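Local atomic coordinates of MgGH51 (Meripilus giganteus, PDB entry 6ZPV), a protein that probably hydrolyses terminal alpha-L-arabinofuranosyl residues from arabinose-bearing polysaccharides, as a fungal glycoside hydrolase of family 51. Residues N350-A355 / I380-A385; K519-L524 / R541-G546. One frame throughout, in Å; residues are numbered along the deposited sequence.

Contact 1: residues N350-A355 / I380-A385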
ATOM      1  N   ASN A 350      -2.338  11.677  11.724  1.00 10.73           N
ATOM      2  CA  ASN A 350      -2.209  10.221  11.964  1.00 10.52           C
ATOM      3  C   ASN A 350      -1.884  10.054  13.441  1.00 10.77           C
ATOM      4  O   ASN A 350      -0.925  10.652  13.970  1.00 11.18           O
ATOM      5  CB  ASN A 350      -1.090   9.593  11.146  1.00 10.67           C
ATOM      6  CG  ASN A 350      -0.983   8.108  11.403  1.00 10.34           C
ATOM      7  OD1 ASN A 350      -1.941   7.383  11.105  1.00 10.62           O
ATOM      8  ND2 ASN A 350       0.127   7.644  11.992  1.00 11.22           N
ATOM      9  N   GLU A 351      -2.691   9.205  14.114  1.00 10.69           N
ATOM     10  CA  GLU A 351      -2.352   8.799  15.506  1.00 11.33           C
ATOM     11  C   GLU A 351      -2.045  10.030  16.357  1.00 10.98           C
ATOM     12  O   GLU A 351      -1.084  10.039  17.145  1.00 11.91           O
ATOM     13  CB  GLU A 351      -1.254   7.750  15.557  1.00 11.55           C
ATOM     14  CG  GLU A 351      -1.672   6.428  14.910  1.00 11.49           C
ATOM     15  CD  GLU A 351      -0.859   5.228  15.326  1.00 11.76           C
ATOM     16  OE1 GLU A 351       0.337   5.411  15.723  1.00 12.52           O
ATOM     17  OE2 GLU A 351      -1.414   4.092  15.241  1.00 12.65           O
ATOM     18  N   ASP A 352      -2.979  10.994  16.358  1.00 11.43           N
ATOM     19  CA  ASP A 352      -2.782  12.214  17.177  1.00 11.95           C
ATOM     20  C   ASP A 352      -3.089  11.955  18.653  1.00 12.07           C
ATOM     21  O   ASP A 352      -2.878  12.846  19.458  1.00 11.65           O
ATOM     22  CB  ASP A 352      -3.541  13.397  16.605  1.00 11.60           C
ATOM     23  CG  ASP A 352      -2.908  13.825  15.289  1.00 11.54           C
ATOM     24  OD1 ASP A 352      -1.898  14.593  15.338  1.00 11.51           O
ATOM     25  OD2 ASP A 352      -3.366  13.374  14.220  1.00 11.43           O
ATOM     26  N   PHE A 353      -3.517  10.710  19.007  1.00 12.22           N
ATOM     27  CA  PHE A 353      -3.517  10.342  20.422  1.00 12.60           C
ATOM     28  C   PHE A 353      -2.151  10.473  21.046  1.00 13.26           C
ATOM     29  O   PHE A 353      -2.033  10.598  22.276  1.00 13.95           O
ATOM     30  CB  PHE A 353      -4.129   8.954  20.646  1.00 13.24           C
ATOM     31  CG  PHE A 353      -3.499   7.835  19.893  1.00 13.87           C
ATOM     32  CD1 PHE A 353      -2.325   7.253  20.346  1.00 15.38           C
ATOM     33  CD2 PHE A 353      -4.071   7.352  18.725  1.00 14.25           C
ATOM     34  CE1 PHE A 353      -1.731   6.190  19.679  1.00 16.54           C
ATOM     35  CE2 PHE A 353      -3.494   6.271  18.048  1.00 15.32           C
ATOM     36  CZ  PHE A 353      -2.316   5.707  18.516  1.00 15.60           C
ATOM     37  N   PHE A 354      -1.067  10.423  20.255  1.00 13.87           N
ATOM     38  CA  PHE A 354       0.283  10.638  20.807  1.00 13.42           C
ATOM     39  C   PHE A 354       0.615  12.113  21.045  1.00 12.90           C
ATOM     40  O   PHE A 354       1.612  12.420  21.703  1.00 13.91           O
ATOM     41  CB  PHE A 354       1.336  10.055  19.865  1.00 13.91           C
ATOM     42  CG  PHE A 354       1.485   8.553  19.923  1.00 14.37           C
ATOM     43  CD1 PHE A 354       1.657   7.884  21.124  1.00 16.87           C
ATOM     44  CD2 PHE A 354       1.507   7.810  18.752  1.00 14.73           C
ATOM     45  CE1 PHE A 354       1.844   6.513  21.135  1.00 17.09           C
ATOM     46  CE2 PHE A 354       1.723   6.439  18.804  1.00 16.14           C
ATOM     47  CZ  PHE A 354       1.867   5.779  19.978  1.00 16.81           C
ATOM     48  N   ALA A 355      -0.228  13.022  20.511  1.00 12.47           N
ATOM     49  CA  ALA A 355      -0.036  14.492  20.601  1.00 13.48           C
ATOM     50  C   ALA A 355      -1.369  15.143  20.956  1.00 12.58           C
ATOM     51  O   ALA A 355      -1.806  16.096  20.321  1.00 12.21           O
ATOM     52  CB  ALA A 355       0.539  14.994  19.281  1.00 15.40           C
ATOM     53  N   ILE A 380     -12.253  12.851   9.598  1.00 11.01           N
ATOM     54  CA  ILE A 380     -12.025  11.767  10.584  1.00 10.96           C
ATOM     55  C   ILE A 380     -10.939  12.202  11.569  1.00 11.39           C
ATOM     56  O   ILE A 380      -9.815  12.556  11.150  1.00 11.26           O
ATOM     57  CB  ILE A 380     -11.613  10.476   9.857  1.00 10.93           C
ATOM     58  CG1 ILE A 380     -12.579  10.059   8.759  1.00 11.40           C
ATOM     59  CG2 ILE A 380     -11.392   9.394  10.858  1.00 12.06           C
ATOM     60  CD1 ILE A 380     -12.044   9.085   7.777  1.00 12.50           C
ATOM     61  N   ALA A 381     -11.254  12.128  12.865  1.00 10.96           N
ATOM     62  CA  ALA A 381     -10.339  12.452  13.956  1.00 11.34           C
ATOM     63  C   ALA A 381      -9.482  11.222  14.311  1.00 10.94           C
ATOM     64  O   ALA A 381      -9.952  10.074  14.199  1.00 11.87           O
ATOM     65  CB  ALA A 381     -11.128  12.951  15.135  1.00 12.00           C
ATOM     66  N   THR A 382      -8.283  11.499  14.847  1.00 10.68           N
ATOM     67  CA  THR A 382      -7.327  10.432  15.081  1.00 10.62           C
ATOM     68  C   THR A 382      -6.907  10.280  16.534  1.00 11.50           C
ATOM     69  O   THR A 382      -6.127   9.364  16.861  1.00 12.34           O
ATOM     70  CB  THR A 382      -6.061  10.676  14.236  1.00 11.29           C
ATOM     71  OG1 THR A 382      -5.397  11.779  14.841  1.00 11.49           O
ATOM     72  CG2 THR A 382      -6.355  10.880  12.773  1.00 11.51           C
ATOM     73  N   THR A 383      -7.363  11.160  17.433  1.00 11.81           N
ATOM     74  CA  THR A 383      -7.191  10.945  18.849  1.00 12.46           C
ATOM     75  C   THR A 383      -8.067   9.745  19.306  1.00 12.55           C
ATOM     76  O   THR A 383      -8.949   9.295  18.561  1.00 13.34           O
ATOM     77  CB  THR A 383      -7.530  12.225  19.626  1.00 12.21           C
ATOM     78  OG1 THR A 383      -8.628  12.907  18.996  1.00 12.09           O
ATOM     79  CG2 THR A 383      -6.326  13.140  19.716  1.00 12.61           C
ATOM     80  N   ASN A 384      -7.832   9.315  20.543  1.00 13.26           N
ATOM     81  CA  ASN A 384      -8.720   8.290  21.123  1.00 13.94           C
ATOM     82  C   ASN A 384     -10.127   8.878  21.205  1.00 14.59           C
ATOM     83  O   ASN A 384     -10.310  10.113  21.498  1.00 15.61           O
ATOM     84  CB  ASN A 384      -8.238   7.905  22.526  1.00 14.73           C
ATOM     85  CG  ASN A 384      -6.887   7.245  22.506  1.00 16.76           C
ATOM     86  OD1 ASN A 384      -6.548   6.518  21.573  1.00 16.60           O
ATOM     87  ND2 ASN A 384      -6.121   7.465  23.568  1.00 19.48           N
ATOM     88  N   ALA A 385     -11.118   8.063  20.992  1.00 15.24           N
ATOM     89  CA  ALA A 385     -12.477   8.594  20.875  1.00 16.33           C
ATOM     90  C   ALA A 385     -12.868   9.344  22.131  1.00 16.97           C
ATOM     91  O   ALA A 385     -12.812   8.792  23.227  1.00 18.15           O
ATOM     92  CB  ALA A 385     -13.415   7.453  20.573  1.00 19.86           C
TER

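Contact 2: residues K519-L524 / R541-G546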
ATOM      1  N   LYS A 519     -20.233 -10.109   0.773  1.00 15.41           N
ATOM      2  CA  LYS A 519     -20.782  -9.074   1.667  1.00 15.14           C
ATOM      3  C   LYS A 519     -22.026  -8.446   1.005  1.00 15.79           C
ATOM      4  O   LYS A 519     -21.936  -7.864  -0.092  1.00 19.85           O
ATOM      5  CB  LYS A 519     -19.779  -7.953   1.944  1.00 16.29           C
ATOM      6  CG  LYS A 519     -20.281  -6.939   2.981  1.00 17.26           C
ATOM      7  CD  LYS A 519     -19.698  -5.562   2.781  1.00 17.10           C
ATOM      8  CE  LYS A 519     -20.338  -4.862   1.674  1.00 17.75           C
ATOM      9  NZ  LYS A 519     -19.704  -3.608   1.420  1.00 18.27           N
ATOM     10  N   GLY A 520     -23.138  -8.646   1.613  1.00 14.14           N
ATOM     11  CA  GLY A 520     -24.351  -8.034   1.149  1.00 13.60           C
ATOM     12  C   GLY A 520     -24.494  -6.573   1.612  1.00 13.66           C
ATOM     13  O   GLY A 520     -23.669  -6.056   2.380  1.00 15.87           O
ATOM     14  N   ASP A 521     -25.563  -5.954   1.191  1.00 12.26           N
ATOM     15  CA  ASP A 521     -25.956  -4.602   1.589  1.00 12.70           C
ATOM     16  C   ASP A 521     -26.977  -4.593   2.708  1.00 12.15           C
ATOM     17  O   ASP A 521     -27.267  -3.518   3.238  1.00 12.87           O
ATOM     18  CB  ASP A 521     -26.388  -3.763   0.368  1.00 13.15           C
ATOM     19  CG  ASP A 521     -27.573  -4.315  -0.377  1.00 13.49           C
ATOM     20  OD1 ASP A 521     -28.093  -5.368   0.025  1.00 14.70           O
ATOM     21  OD2 ASP A 521     -28.039  -3.643  -1.323  1.00 17.26           O
ATOM     22  N   GLN A 522     -27.474  -5.763   3.116  1.00 12.53           N
ATOM     23  CA  GLN A 522     -28.405  -5.868   4.249  1.00 12.27           C
ATOM     24  C   GLN A 522     -27.745  -6.713   5.348  1.00 11.79           C
ATOM     25  O   GLN A 522     -27.209  -7.811   5.051  1.00 12.77           O
ATOM     26  CB  GLN A 522     -29.707  -6.570   3.835  1.00 12.53           C
ATOM     27  CG  GLN A 522     -30.407  -5.970   2.613  1.00 12.44           C
ATOM     28  CD  GLN A 522     -31.665  -6.716   2.282  1.00 13.15           C
ATOM     29  OE1 GLN A 522     -31.739  -7.955   2.393  1.00 15.04           O
ATOM     30  NE2 GLN A 522     -32.728  -5.978   1.886  1.00 14.16           N
ATOM     31  N   TYR A 523     -27.818  -6.277   6.608  1.00 11.38           N
ATOM     32  CA  TYR A 523     -27.378  -7.087   7.752  1.00 11.79           C
ATOM     33  C   TYR A 523     -28.575  -7.856   8.296  1.00 11.61           C
ATOM     34  O   TYR A 523     -29.570  -7.229   8.655  1.00 12.82           O
ATOM     35  CB  TYR A 523     -26.726  -6.258   8.866  1.00 11.93           C
ATOM     36  CG  TYR A 523     -26.260  -7.132  10.001  1.00 11.62           C
ATOM     37  CD1 TYR A 523     -25.125  -7.924   9.870  1.00 11.75           C
ATOM     38  CD2 TYR A 523     -27.009  -7.228  11.161  1.00 12.06           C
ATOM     39  CE1 TYR A 523     -24.756  -8.817  10.857  1.00 12.22           C
ATOM     40  CE2 TYR A 523     -26.627  -8.090  12.155  1.00 12.13           C
ATOM     41  CZ  TYR A 523     -25.525  -8.919  11.997  1.00 12.00           C
ATOM     42  OH  TYR A 523     -25.159  -9.828  12.967  1.00 12.33           O
ATOM     43  N   LEU A 524     -28.442  -9.170   8.376  1.00 11.89           N
ATOM     44  CA  LEU A 524     -29.518 -10.046   8.904  1.00 12.00           C
ATOM     45  C   LEU A 524     -29.148 -10.463  10.331  1.00 12.14           C
ATOM     46  O   LEU A 524     -28.216 -11.236  10.540  1.00 12.90           O
ATOM     47  CB  LEU A 524     -29.684 -11.290   8.024  1.00 12.81           C
ATOM     48  CG  LEU A 524     -30.175 -11.057   6.633  1.00 13.42           C
ATOM     49  CD1 LEU A 524     -30.253 -12.353   5.886  1.00 15.29           C
ATOM     50  CD2 LEU A 524     -31.589 -10.423   6.609  1.00 20.79           C
ATOM     51  N   ARG A 541     -26.938 -10.025   3.299  1.00 11.83           N
ATOM     52  CA  ARG A 541     -27.750 -10.375   2.109  0.70 12.39           C
ATOM     53  C   ARG A 541     -27.625  -9.273   1.057  1.00 12.73           C
ATOM     54  O   ARG A 541     -27.715  -8.104   1.426  1.00 13.55           O
ATOM     55  CB  ARG A 541     -29.193 -10.641   2.563  0.70 13.47           C
ATOM     56  CG  ARG A 541     -30.157 -11.064   1.462  0.70 14.72           C
ATOM     57  CD  ARG A 541     -31.519 -11.479   2.037  0.70 16.28           C
ATOM     58  NE  ARG A 541     -32.497 -11.881   1.040  0.70 16.61           N
ATOM     59  CZ  ARG A 541     -33.258 -11.040   0.320  0.70 17.95           C
ATOM     60  NH1 ARG A 541     -33.176  -9.715   0.493  0.70 19.12           N
ATOM     61  NH2 ARG A 541     -34.073 -11.519  -0.623  0.70 18.18           N
ATOM     62  N   ALA A 542     -27.498  -9.670  -0.190  1.00 14.49           N
ATOM     63  CA  ALA A 542     -27.573  -8.751  -1.322  1.00 14.65           C
ATOM     64  C   ALA A 542     -29.042  -8.500  -1.667  1.00 15.60           C
ATOM     65  O   ALA A 542     -29.771  -9.429  -2.072  1.00 18.02           O
ATOM     66  CB  ALA A 542     -26.827  -9.343  -2.465  1.00 16.46           C
ATOM     67  N   SER A 543     -29.494  -7.269  -1.451  1.00 14.60           N
ATOM     68  CA  SER A 543     -30.897  -6.928  -1.621  1.00 17.13           C
ATOM     69  C   SER A 543     -31.433  -7.271  -3.030  1.00 19.23           C
ATOM     70  O   SER A 543     -32.623  -7.646  -3.122  1.00 24.12           O
ATOM     71  CB  SER A 543     -31.114  -5.479  -1.305  1.00 17.27           C
ATOM     72  OG  SER A 543     -30.428  -4.641  -2.232  1.00 16.98           O
ATOM     73  N   SER A 544     -30.611  -7.126  -4.066  1.00 18.09           N
ATOM     74  CA  SER A 544     -31.020  -7.214  -5.483  1.00 24.06           C
ATOM     75  C   SER A 544     -31.198  -8.689  -5.863  1.00 23.55           C
ATOM     76  O   SER A 544     -32.020  -8.981  -6.682  1.00 32.71           O
ATOM     77  CB  SER A 544     -30.002  -6.558  -6.370  1.00 36.50           C
ATOM     78  OG  SER A 544     -28.723  -7.225  -6.359  1.00 49.06           O
ATOM     79  N   SER A 545     -30.381  -9.577  -5.344  1.00 22.64           N
ATOM     80  CA  SER A 545     -30.304 -10.999  -5.801  1.00 21.62           C
ATOM     81  C   SER A 545     -30.829 -11.992  -4.763  1.00 18.90           C
ATOM     82  O   SER A 545     -31.119 -13.155  -5.135  1.00 21.17           O
ATOM     83  CB  SER A 545     -28.890 -11.376  -6.176  1.00 21.75           C
ATOM     84  OG  SER A 545     -28.132 -11.344  -4.983  1.00 20.36           O
ATOM     85  N   GLY A 546     -30.840 -11.601  -3.487  1.00 16.89           N
ATOM     86  CA  GLY A 546     -31.100 -12.514  -2.379  1.00 15.84           C
ATOM     87  C   GLY A 546     -29.898 -13.400  -2.023  1.00 14.22           C
ATOM     88  O   GLY A 546     -30.044 -14.248  -1.138  1.00 14.39           O
TER

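Contact 1: residues N350-A355 / I380-A385
Thr382 reaches across to Asp352 with its hydroxyl, OG1 donating a hydrogen bond to OD2 at 2.7 Å. OG1 lies between the backbone N and the carbonyl carbon (chi1 72°), which turns it to the carboxylate; OD2 receives it through the anti lone pair, away from OD1. That second oxygen forms a salt bridge with Arg362 of helix 359-373, so the buried carboxylate is gripped from both oxygens and its rotation is fixed. The two side chains run at a slant to each other, with OG1 also packed against Asp352 CB at 3.0 Å. Next along the chain, the methyl CG2 of Thr383 sits against the backbone carbonyl of Asp352, 3.5 Å from its O.

Phe353 and the exposed Asn384 form the more accessible part of the contact. The Phe353 ring meets the backbone of Thr382 edge-on, CD2 lying 3.4 Å from Thr382 O near the ring plane. The side-chain amide of Asn384 is nearly parallel to this ring, 13° between the planes, but is not stacked on it: Asn384 OD1 lies 3.6 Å from Phe353 CB and stands obliquely to the ring. Over the middle of one ring face stands Glu351 O, 4.2 Å above the plane, while Phe353 CE1 stands over the centre of the Phe354 ring.

Strand 345-348, helix 359-373 and strand 378-381 form a beta-alpha-beta crossover, and the contact joins the loops that follow its two neighbouring parallel strands. Glu351 itself turns away, with OE2 hydrogen-bonded to His400, and Asn350 ND2 bonds Glu234. An Asn-Glu pair just past the fourth strand is consistent with the acid/base position of related (beta/alpha)8-barrel glycosidases, whose active site lies at the C-terminal ends of the strands.

Contact 2: residues K519-L524 / R541-G546
The backbones of Gln522 and Arg541 form an antiparallel hydrogen-bonded pair, Gln522 N to Arg541 O at 2.9 Å and Arg541 N to Gln522 O at 2.8 Å. Because Asp521 and Gln522 both face Arg541, the pairing is a classic beta bulge, placed where strand 535-541 gives way to the turn leading into strand 547-554 of the C-terminal antiparallel sheet.

Asp521 clasps that turn with both carboxylate oxygens. OD1 accepts from Ser543 N at 2.8 Å, on its syn side and 25° out of the carboxylate plane, while OD2 takes the Ser543 hydroxyl OG at 2.7 Å through its syn lone pair. With CG between the backbone N and the carbonyl carbon (chi1 61°), the carboxylate faces the first residues of the turn.

Gln522 and Arg541 lie side by side on one face of the sheet, both extended and pointing the same way. Leu524 crosses the start of the arginine chain, its CD1 3.9 Å from Arg541 CB. Arg541 was modelled in two conformers; in the one described, though perhaps not in the other, NH2 bonds Thr626 O and NH1 reaches Gln522 OE1 at 3.0 Å, the oxygen lying in the guanidinium plane.

Contact 1 closes before contact 2 opens along the chain. Their centres are 34 Å apart and their nearest atoms about 16 Å, so they do not touch. Contact 1 joins the loops that follow strands 345-348 and 378-381, neighbours in the eight-stranded parallel sheet of the barrel. Contact 2 instead pairs strand 522-523, which lies between strands 11-12 and 535-541 of the seven-stranded antiparallel sheet, with the end of 535-541, and takes in the turn after Arg541. The chain therefore shapes the probable catalytic end of the barrel first and builds most of the antiparallel sheet of contact 2 later, although one of its two outermost strands, 11-12, is N-terminal. No strand is shared between the contacts.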